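Local coordinates for WbbZ protein (Klebsiella pneumoniae subsp. pneumoniae NTUH-K2044, PDB 6X1L) that is of uncharacterised function but belongs to the polysaccharide pyruvyl transferase family and so may add pyruvyl groups to sugars of a bacterial polysaccharide, at residues D67-G73 against F96-M102; R23-K27 against L51-Y56; N171-T175 against N187-L193. All blocks are in the same frame, centred on the assembly; numbering follows the deposited sequence.

Contact 1 (D67-G73 against F96-M102); sequences DILIFGG and FHKVIIM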
loop_
_atom_site.group_PDB
_atom_site.type_symbol
_atom_site.label_atom_id
_atom_site.label_comp_id
_atom_site.label_asym_id
_atom_site.label_seq_id
_atom_site.Cartn_x
_atom_site.Cartn_y
_atom_site.Cartn_z
ATOM N N ASP A 67 -25.045 -5.842 -22.912
ATOM C CA ASP A 67 -23.940 -5.634 -21.985
ATOM C C ASP A 67 -22.769 -4.991 -22.713
ATOM O O ASP A 67 -22.409 -5.413 -23.817
ATOM C CB ASP A 67 -23.495 -6.948 -21.337
ATOM C CG ASP A 67 -24.470 -7.438 -20.292
ATOM O OD1 ASP A 67 -25.360 -6.659 -19.898
ATOM O OD2 ASP A 67 -24.353 -8.605 -19.868
ATOM N N ILE A 68 -22.182 -3.977 -22.088
ATOM C CA ILE A 68 -20.999 -3.296 -22.595
ATOM C C ILE A 68 -19.853 -3.545 -21.625
ATOM O O ILE A 68 -20.007 -3.349 -20.413
ATOM C CB ILE A 68 -21.252 -1.787 -22.768
ATOM C CG1 ILE A 68 -22.168 -1.539 -23.971
ATOM C CG2 ILE A 68 -19.939 -1.036 -22.910
ATOM C CD1 ILE A 68 -22.447 -0.079 -24.234
ATOM N N LEU A 69 -18.714 -3.986 -22.151
ATOM C CA LEU A 69 -17.516 -4.141 -21.335
ATOM C C LEU A 69 -16.809 -2.797 -21.222
ATOM O O LEU A 69 -16.439 -2.193 -22.237
ATOM C CB LEU A 69 -16.578 -5.189 -21.929
ATOM C CG LEU A 69 -15.209 -5.290 -21.243
ATOM C CD1 LEU A 69 -15.329 -5.920 -19.857
ATOM C CD2 LEU A 69 -14.213 -6.056 -22.102
ATOM N N ILE A 70 -16.636 -2.324 -19.995
ATOM C CA ILE A 70 -15.847 -1.132 -19.716
ATOM C C ILE A 70 -14.457 -1.628 -19.343
ATOM O O ILE A 70 -14.257 -2.202 -18.267
ATOM C CB ILE A 70 -16.462 -0.283 -18.602
ATOM C CG1 ILE A 70 -17.936 -0.000 -18.887
ATOM C CG2 ILE A 70 -15.681 1.010 -18.425
ATOM C CD1 ILE A 70 -18.181 0.860 -20.119
ATOM N N PHE A 71 -13.493 -1.433 -20.239
ATOM C CA PHE A 71 -12.120 -1.837 -19.972
ATOM C C PHE A 71 -11.370 -0.654 -19.372
ATOM O O PHE A 71 -11.258 0.400 -20.009
ATOM C CB PHE A 71 -11.430 -2.338 -21.237
ATOM C CG PHE A 71 -10.075 -2.927 -20.983
ATOM C CD1 PHE A 71 -9.944 -4.107 -20.269
ATOM C CD2 PHE A 71 -8.933 -2.299 -21.446
ATOM C CE1 PHE A 71 -8.698 -4.651 -20.024
ATOM C CE2 PHE A 71 -7.684 -2.838 -21.205
ATOM C CZ PHE A 71 -7.566 -4.015 -20.493
ATOM N N GLY A 72 -10.853 -0.837 -18.156
ATOM C CA GLY A 72 -10.267 0.275 -17.431
ATOM C C GLY A 72 -9.098 0.895 -18.172
ATOM O O GLY A 72 -8.409 0.241 -18.955
ATOM N N GLY A 73 -8.884 2.180 -17.916
ATOM C CA GLY A 73 -7.831 2.909 -18.590
ATOM C C GLY A 73 -6.450 2.441 -18.177
ATOM O O GLY A 73 -6.267 1.694 -17.218
ATOM N N PHE A 96 -19.785 -9.246 -25.534
ATOM C CA PHE A 96 -20.456 -7.988 -25.245
ATOM C C PHE A 96 -20.928 -7.304 -26.524
ATOM O O PHE A 96 -20.468 -7.606 -27.629
ATOM C CB PHE A 96 -19.534 -7.046 -24.459
ATOM C CG PHE A 96 -19.036 -7.631 -23.165
ATOM C CD1 PHE A 96 -17.832 -8.315 -23.114
ATOM C CD2 PHE A 96 -19.780 -7.509 -22.002
ATOM C CE1 PHE A 96 -17.373 -8.859 -21.923
ATOM C CE2 PHE A 96 -19.327 -8.052 -20.810
ATOM C CZ PHE A 96 -18.123 -8.728 -20.774
ATOM N N HIS A 97 -21.868 -6.371 -26.348
ATOM C CA HIS A 97 -22.361 -5.578 -27.470
ATOM C C HIS A 97 -21.307 -4.583 -27.942
ATOM O O HIS A 97 -21.110 -4.403 -29.152
ATOM C CB HIS A 97 -23.645 -4.854 -27.064
ATOM C CG HIS A 97 -24.197 -3.949 -28.121
ATOM N ND1 HIS A 97 -24.104 -2.577 -28.049
ATOM C CD2 HIS A 97 -24.859 -4.220 -29.272
ATOM C CE1 HIS A 97 -24.678 -2.040 -29.110
ATOM N NE2 HIS A 97 -25.144 -3.017 -29.868
ATOM N N LYS A 98 -20.628 -3.930 -27.002
ATOM C CA LYS A 98 -19.551 -2.994 -27.291
ATOM C C LYS A 98 -18.454 -3.182 -26.255
ATOM O O LYS A 98 -18.684 -3.720 -25.169
ATOM C CB LYS A 98 -20.023 -1.533 -27.260
ATOM C CG LYS A 98 -21.049 -1.163 -28.309
ATOM C CD LYS A 98 -20.447 -1.203 -29.695
ATOM C CE LYS A 98 -21.450 -0.745 -30.739
ATOM N NZ LYS A 98 -20.875 -0.855 -32.103
ATOM N N VAL A 99 -17.254 -2.730 -26.601
ATOM C CA VAL A 99 -16.144 -2.651 -25.661
ATOM C C VAL A 99 -15.694 -1.200 -25.614
ATOM O O VAL A 99 -15.241 -0.645 -26.625
ATOM C CB VAL A 99 -14.986 -3.581 -26.040
ATOM C CG1 VAL A 99 -13.736 -3.212 -25.250
ATOM C CG2 VAL A 99 -15.369 -5.024 -25.763
ATOM N N ILE A 100 -15.831 -0.580 -24.446
ATOM C CA ILE A 100 -15.417 0.800 -24.230
ATOM C C ILE A 100 -14.057 0.780 -23.547
ATOM O O ILE A 100 -13.922 0.272 -22.427
ATOM C CB ILE A 100 -16.444 1.573 -23.390
ATOM C CG1 ILE A 100 -17.781 1.660 -24.124
ATOM C CG2 ILE A 100 -15.920 2.963 -23.069
ATOM C CD1 ILE A 100 -18.840 2.419 -23.359
ATOM N N ILE A 101 -13.052 1.329 -24.220
ATOM C CA ILE A 101 -11.712 1.431 -23.659
ATOM C C ILE A 101 -11.594 2.798 -22.996
ATOM O O ILE A 101 -11.582 3.827 -23.675
ATOM C CB ILE A 101 -10.634 1.228 -24.730
ATOM C CG1 ILE A 101 -10.737 -0.183 -25.316
ATOM C CG2 ILE A 101 -9.250 1.474 -24.146
ATOM C CD1 ILE A 101 -9.678 -0.501 -26.349
HETATM N N MSE A 102 -11.520 2.809 -21.668
HETATM C CA MSE A 102 -11.388 4.052 -20.907
HETATM C C MSE A 102 -10.045 4.724 -21.248
HETATM O O MSE A 102 -9.157 4.058 -21.778
HETATM C CB MSE A 102 -11.534 3.753 -19.408
HETATM C CG MSE A 102 -12.904 3.179 -19.055
HETATM SE SE MSE A 102 -14.399 4.423 -19.384
HETATM C CE MSE A 102 -14.366 5.314 -17.634
#
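L69 sets its CB over the centre of the F96 ring, 3.6 Å from the centroid and 13° off the ring normal, a CH-pi contact that shows how a loop residue ahead of a strand can complete its packing. D67 CB meets the ring edge. On the face of the sheet bearing L69 and V99, L69 CD2 runs beside V99 CG2 at 4.0 Å. The face bearing I68, I70 and I100 is just as close: I70 CD1, bent back toward I100 by a chi2 of -65°, touches I100 CD1 at 3.7 Å, I68 CG2 packs against the I100 tip, and I70 CG2 lies 3.6 Å from CG of M102, a selenomethionine. Helix 6-21 meets I100 and M102 there. Between the faces the two parallel strands are stitched by I100 N to L69 O (2.8 Å), F71 N to I100 O (2.8 Å) and M102 N to F71 O (2.9 Å). Packing slackens at the partly exposed H97 and K98 side chains, whose ends lead away from 67-73, although H97 N donates to D67 O. K98 bends until NZ reaches D118 O, and D67 OD2 accepts from S63 N. In this beta-alpha-beta unit, apolar side chains thus pack on both faces and main-chain bonds pair the backbone from L69 to M102, while at the entrance, where charge is kept, K98 N is buried with no partner in the model.

Contact 2 (R23-K27 against L51-Y56); sequences RFVYK and LTYIPY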
loop_
_atom_site.group_PDB
_atom_site.type_symbol
_atom_site.label_atom_id
_atom_site.label_comp_id
_atom_site.label_asym_id
_atom_site.label_seq_id
_atom_site.Cartn_x
_atom_site.Cartn_y
_atom_site.Cartn_z
ATOM N N ARG A 23 -26.000 -1.996 -19.665
ATOM C CA ARG A 23 -25.405 -2.078 -18.341
ATOM C C ARG A 23 -23.899 -2.276 -18.463
ATOM O O ARG A 23 -23.404 -2.885 -19.416
ATOM C CB ARG A 23 -26.033 -3.205 -17.519
ATOM C CG ARG A 23 -25.397 -4.555 -17.719
ATOM C CD ARG A 23 -25.961 -5.584 -16.761
ATOM N NE ARG A 23 -25.436 -6.913 -17.051
ATOM C CZ ARG A 23 -25.752 -8.007 -16.370
ATOM N NH1 ARG A 23 -26.593 -7.932 -15.348
ATOM N NH2 ARG A 23 -25.224 -9.174 -16.711
ATOM N N PHE A 24 -23.170 -1.731 -17.493
ATOM C CA PHE A 24 -21.716 -1.712 -17.542
ATOM C C PHE A 24 -21.148 -2.946 -16.853
ATOM O O PHE A 24 -21.511 -3.251 -15.711
ATOM C CB PHE A 24 -21.165 -0.449 -16.876
ATOM C CG PHE A 24 -21.436 0.819 -17.636
ATOM C CD1 PHE A 24 -22.058 0.793 -18.877
ATOM C CD2 PHE A 24 -21.052 2.043 -17.111
ATOM C CE1 PHE A 24 -22.298 1.960 -19.567
ATOM C CE2 PHE A 24 -21.288 3.216 -17.801
ATOM C CZ PHE A 24 -21.912 3.175 -19.029
ATOM N N VAL A 25 -20.265 -3.652 -17.550
ATOM C CA VAL A 25 -19.450 -4.715 -16.974
ATOM C C VAL A 25 -18.020 -4.196 -16.967
ATOM O O VAL A 25 -17.429 -3.979 -18.033
ATOM C CB VAL A 25 -19.562 -6.023 -17.766
ATOM C CG1 VAL A 25 -18.724 -7.110 -17.107
ATOM C CG2 VAL A 25 -21.018 -6.452 -17.890
ATOM N N TYR A 26 -17.460 -3.983 -15.778
ATOM C CA TYR A 26 -16.212 -3.245 -15.632
ATOM C C TYR A 26 -15.067 -4.180 -15.270
ATOM O O TYR A 26 -15.183 -4.985 -14.339
ATOM C CB TYR A 26 -16.350 -2.144 -14.576
ATOM C CG TYR A 26 -15.052 -1.432 -14.258
ATOM C CD1 TYR A 26 -14.452 -0.595 -15.187
ATOM C CD2 TYR A 26 -14.429 -1.592 -13.021
ATOM C CE1 TYR A 26 -13.268 0.059 -14.904
ATOM C CE2 TYR A 26 -13.245 -0.940 -12.727
ATOM C CZ TYR A 26 -12.670 -0.115 -13.672
ATOM O OH TYR A 26 -11.494 0.538 -13.391
ATOM N N LYS A 27 -13.962 -4.062 -16.006
ATOM C CA LYS A 27 -12.715 -4.756 -15.703
ATOM C C LYS A 27 -11.638 -3.707 -15.474
ATOM O O LYS A 27 -11.246 -3.000 -16.412
ATOM C CB LYS A 27 -12.308 -5.707 -16.824
ATOM C CG LYS A 27 -11.027 -6.476 -16.511
ATOM C CD LYS A 27 -11.217 -7.362 -15.285
ATOM C CE LYS A 27 -9.895 -7.937 -14.776
ATOM N NZ LYS A 27 -9.033 -6.902 -14.132
ATOM N N LEU A 51 -23.279 6.200 -11.898
ATOM C CA LEU A 51 -23.121 5.124 -12.870
ATOM C C LEU A 51 -22.913 3.812 -12.124
ATOM O O LEU A 51 -21.853 3.589 -11.529
ATOM C CB LEU A 51 -21.954 5.411 -13.811
ATOM C CG LEU A 51 -22.085 6.682 -14.648
ATOM C CD1 LEU A 51 -20.804 6.929 -15.421
ATOM C CD2 LEU A 51 -23.273 6.579 -15.589
ATOM N N THR A 52 -23.920 2.946 -12.153
ATOM C CA THR A 52 -23.784 1.626 -11.563
ATOM C C THR A 52 -23.107 0.678 -12.545
ATOM O O THR A 52 -23.183 0.848 -13.764
ATOM C CB THR A 52 -25.147 1.069 -11.151
ATOM O OG1 THR A 52 -25.986 0.953 -12.305
ATOM C CG2 THR A 52 -25.811 1.992 -10.137
ATOM N N TYR A 53 -22.434 -0.328 -11.995
ATOM C CA TYR A 53 -21.708 -1.295 -12.801
ATOM C C TYR A 53 -21.715 -2.634 -12.081
ATOM O O TYR A 53 -22.016 -2.719 -10.888
ATOM C CB TYR A 53 -20.267 -0.837 -13.067
ATOM C CG TYR A 53 -19.412 -0.744 -11.814
ATOM C CD1 TYR A 53 -19.439 0.393 -11.014
ATOM C CD2 TYR A 53 -18.582 -1.793 -11.432
ATOM C CE1 TYR A 53 -18.664 0.483 -9.868
ATOM C CE2 TYR A 53 -17.801 -1.711 -10.283
ATOM C CZ TYR A 53 -17.848 -0.569 -9.511
ATOM O OH TYR A 53 -17.081 -0.474 -8.375
ATOM N N ILE A 54 -21.394 -3.684 -12.829
ATOM C CA ILE A 54 -21.140 -4.991 -12.235
ATOM C C ILE A 54 -19.700 -5.355 -12.565
ATOM O O ILE A 54 -19.244 -5.117 -13.696
ATOM C CB ILE A 54 -22.133 -6.057 -12.732
ATOM C CG1 ILE A 54 -22.044 -6.228 -14.249
ATOM C CG2 ILE A 54 -23.553 -5.702 -12.315
ATOM C CD1 ILE A 54 -22.710 -7.485 -14.755
ATOM N N PRO A 55 -18.937 -5.890 -11.615
ATOM C CA PRO A 55 -17.544 -6.242 -11.908
ATOM C C PRO A 55 -17.473 -7.459 -12.815
ATOM O O PRO A 55 -18.273 -8.392 -12.698
ATOM C CB PRO A 55 -16.949 -6.531 -10.524
ATOM C CG PRO A 55 -18.123 -6.946 -9.694
ATOM C CD PRO A 55 -19.297 -6.152 -10.210
ATOM N N TYR A 56 -16.512 -7.436 -13.734
ATOM C CA TYR A 56 -16.314 -8.570 -14.625
ATOM C C TYR A 56 -15.966 -9.814 -13.822
ATOM O O TYR A 56 -15.049 -9.799 -12.994
ATOM C CB TYR A 56 -15.208 -8.268 -15.636
ATOM C CG TYR A 56 -14.848 -9.452 -16.506
ATOM C CD1 TYR A 56 -15.545 -9.714 -17.679
ATOM C CD2 TYR A 56 -13.816 -10.313 -16.151
ATOM C CE1 TYR A 56 -15.224 -10.800 -18.473
ATOM C CE2 TYR A 56 -13.489 -11.401 -16.936
ATOM C CZ TYR A 56 -14.195 -11.640 -18.097
ATOM O OH TYR A 56 -13.868 -12.721 -18.883
#
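I54 and R23 meet at the margin of a parallel strand pair, and the isoleucine is a worked example of a branched side chain serving several neighbours in turn. I54 CB lies 4.1 Å from F24 O. With chi1 at 60°, CG1 fits between the residue's own N and carbonyl carbon, which brings it to 3.4 Å from F24 O and close to V25 CG2. The chain then runs on extended to CD1, which meets V25 CG2 at 3.7 Å and ends over the centre of one face of the R23 guanidinium, 3.5 Å from R23 CZ. A salt bridge from R23 NE to D67 OD1 helps to orient that flat group under the methyl.

On the face of the sheet bearing Y26 and Y53, the edge of the Y26 ring points to the face of Y53, a T-shaped pair with centroids 5.8 Å apart and planes at 74°. The backbones are joined by I54 N to F24 O (2.9 Å), Y26 N to I54 O (3.0 Å) and Y56 N to Y26 O (2.9 Å). In the last of these the donor sits 38° out of the carbonyl plane, as the chain leaves the strand. Y56 then offers its ring edge to V25 CG1, while K27 CD approaches the ring obliquely.

Strand 53-55 is an outermost strand of this sheet within the chain, with 23-27 between it and 67-71. Helix 33-48 links the pair as a beta-alpha-beta crossover and packs on Y26 and L51, helix 6-21 meets F24 and L51, and on the side of V25 helix 84-92 lies against K27 and Y56.

Contact 3 (N171-T175 against N187-L193); sequences NCFRT and NNHDISL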
loop_
_atom_site.group_PDB
_atom_site.type_symbol
_atom_site.label_atom_id
_atom_site.label_comp_id
_atom_site.label_asym_id
_atom_site.label_seq_id
_atom_site.Cartn_x
_atom_site.Cartn_y
_atom_site.Cartn_z
ATOM N N ASN A 171 12.827 11.035 -4.872
ATOM C CA ASN A 171 13.188 10.358 -6.113
ATOM C C ASN A 171 12.319 9.117 -6.254
ATOM O O ASN A 171 12.363 8.227 -5.397
ATOM C CB ASN A 171 14.670 9.983 -6.126
ATOM C CG ASN A 171 15.581 11.193 -6.142
ATOM O OD1 ASN A 171 15.219 12.252 -6.652
ATOM N ND2 ASN A 171 16.776 11.040 -5.584
ATOM N N CYS A 172 11.529 9.054 -7.332
ATOM C CA CYS A 172 10.603 7.940 -7.578
ATOM C C CYS A 172 10.819 7.435 -9.005
ATOM O O CYS A 172 10.025 7.716 -9.907
ATOM C CB CYS A 172 9.154 8.377 -7.337
ATOM S SG CYS A 172 8.861 9.104 -5.689
ATOM N N PHE A 173 11.892 6.674 -9.205
ATOM C CA PHE A 173 12.288 6.221 -10.529
ATOM C C PHE A 173 12.141 4.712 -10.668
ATOM O O PHE A 173 12.278 3.954 -9.703
ATOM C CB PHE A 173 13.732 6.626 -10.839
ATOM C CG PHE A 173 13.906 8.096 -11.066
ATOM C CD1 PHE A 173 13.761 8.636 -12.333
ATOM C CD2 PHE A 173 14.211 8.942 -10.010
ATOM C CE1 PHE A 173 13.918 9.989 -12.546
ATOM C CE2 PHE A 173 14.371 10.299 -10.216
ATOM C CZ PHE A 173 14.224 10.823 -11.487
ATOM N N ARG A 174 11.875 4.297 -11.904
ATOM C CA ARG A 174 11.703 2.889 -12.237
ATOM C C ARG A 174 12.957 2.095 -11.890
ATOM O O ARG A 174 14.063 2.446 -12.308
ATOM C CB ARG A 174 11.376 2.765 -13.728
ATOM C CG ARG A 174 10.913 1.402 -14.172
ATOM C CD ARG A 174 10.335 1.480 -15.575
ATOM N NE ARG A 174 10.080 0.156 -16.128
ATOM C CZ ARG A 174 10.955 -0.519 -16.864
ATOM N NH1 ARG A 174 12.140 0.010 -17.139
ATOM N NH2 ARG A 174 10.645 -1.721 -17.328
ATOM N N THR A 175 12.773 1.009 -11.129
ATOM C CA THR A 175 13.906 0.282 -10.555
ATOM C C THR A 175 14.759 -0.399 -11.618
ATOM O O THR A 175 15.947 -0.654 -11.385
ATOM C CB THR A 175 13.411 -0.763 -9.553
ATOM O OG1 THR A 175 12.471 -1.634 -10.197
ATOM C CG2 THR A 175 12.741 -0.097 -8.370
ATOM N N ASN A 187 18.489 8.158 -3.158
ATOM C CA ASN A 187 17.432 7.727 -2.246
ATOM C C ASN A 187 16.160 7.527 -3.063
ATOM O O ASN A 187 15.238 8.346 -3.058
ATOM C CB ASN A 187 17.233 8.743 -1.130
ATOM C CG ASN A 187 17.971 8.370 0.136
ATOM O OD1 ASN A 187 19.178 8.588 0.256
ATOM N ND2 ASN A 187 17.246 7.807 1.097
ATOM N N ASN A 188 16.118 6.408 -3.783
ATOM C CA ASN A 188 15.024 6.127 -4.704
ATOM C C ASN A 188 13.920 5.344 -4.006
ATOM O O ASN A 188 14.187 4.354 -3.318
ATOM C CB ASN A 188 15.513 5.344 -5.922
ATOM C CG ASN A 188 14.461 5.270 -7.021
ATOM O OD1 ASN A 188 13.792 6.262 -7.318
ATOM N ND2 ASN A 188 14.299 4.093 -7.615
ATOM N N HIS A 189 12.680 5.788 -4.199
ATOM C CA HIS A 189 11.493 5.108 -3.687
ATOM C C HIS A 189 10.551 4.880 -4.868
ATOM O O HIS A 189 9.805 5.784 -5.251
ATOM C CB HIS A 189 10.812 5.928 -2.595
ATOM C CG HIS A 189 11.686 6.211 -1.412
ATOM N ND1 HIS A 189 12.692 7.152 -1.436
ATOM C CD2 HIS A 189 11.697 5.681 -0.165
ATOM C CE1 HIS A 189 13.288 7.189 -0.257
ATOM N NE2 HIS A 189 12.705 6.305 0.532
ATOM N N ASP A 190 10.584 3.679 -5.447
ATOM C CA ASP A 190 9.699 3.343 -6.565
ATOM C C ASP A 190 8.336 2.936 -6.005
ATOM O O ASP A 190 7.960 1.763 -5.964
ATOM C CB ASP A 190 10.302 2.242 -7.422
ATOM C CG ASP A 190 9.628 2.127 -8.784
ATOM O OD1 ASP A 190 8.787 2.991 -9.107
ATOM O OD2 ASP A 190 9.940 1.177 -9.529
ATOM N N ILE A 191 7.588 3.948 -5.558
ATOM C CA ILE A 191 6.317 3.705 -4.883
ATOM C C ILE A 191 5.262 3.128 -5.811
ATOM O O ILE A 191 4.237 2.625 -5.334
ATOM C CB ILE A 191 5.805 5.007 -4.235
ATOM C CG1 ILE A 191 5.639 6.099 -5.295
ATOM C CG2 ILE A 191 6.772 5.458 -3.131
ATOM C CD1 ILE A 191 4.971 7.360 -4.784
ATOM N N SER A 192 5.483 3.188 -7.127
ATOM C CA SER A 192 4.580 2.520 -8.057
ATOM C C SER A 192 4.644 1.005 -7.910
ATOM O O SER A 192 3.626 0.326 -8.079
ATOM C CB SER A 192 4.911 2.921 -9.497
ATOM O OG SER A 192 4.804 4.320 -9.670
ATOM N N LEU A 193 5.816 0.458 -7.586
ATOM C CA LEU A 193 6.002 -0.983 -7.505
ATOM C C LEU A 193 5.645 -1.557 -6.136
ATOM O O LEU A 193 6.136 -2.633 -5.781
ATOM C CB LEU A 193 7.442 -1.355 -7.864
ATOM C CG LEU A 193 7.801 -1.377 -9.348
ATOM C CD1 LEU A 193 9.172 -2.007 -9.548
ATOM C CD2 LEU A 193 6.740 -2.116 -10.155
#
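N188 swings CG to the far side of its backbone N (chi1 -169°), carrying its amide to the main chain of F173, and D190 does likewise (chi1 -164°) to bring its carboxylate beside T175. The N188 amide grips F173 twice. F173 N donates to N188 OD1 at 2.7 Å, in the carbonyl plane and on a lone pair, and N188 ND2 gives F173 O a nearly straight bond of 2.9 Å. A side chain thus supplies the donor and acceptor that a neighbouring strand would offer. Two residues before F173, N171 O accepts a bond from H189 N at 2.7 Å. The D190 grip is looser: T175 N stands 3.3 Å from D190 OD2, above the carboxylate plane, and the same oxygen has a salt bridge to R227. T175 OG1 and L193 CD1 approach tip to tip at 3.4 Å. The loop 187-193 therefore lies along the end of strand 167-172, an outermost strand of the second sheet within the chain, whose other neighbour is 220-225. On the side of the helices, C172 and I191 pack on F216 of helix 203-218 and V230 of helix 228-236, and I191 also touches W195 of the second subunit.

Overall arrangement
Contacts 1 and 2 are two joints of one parallel sheet, their centres 9 Å apart, and strands 23-27 and 67-71 fuse them: I70 N lies 2.7 Å from V25 O and G72 N 2.8 Å from K27 O, both probable hydrogen bonds. Contact 3 belongs to the other sheet, across the centre of the chain, 32 Å from contact 1 and 33 Å from contact 2 between centres, with nearest atoms about 14 and 16 Å away. Two separate parallel sheets are consistent with the GT-B clan. The two parts of the chain are also tied directly: K27 of contact 2 forms salt bridges with D198 and D201, and S192 of contact 3 hydrogen-bonds by its backbone to A33.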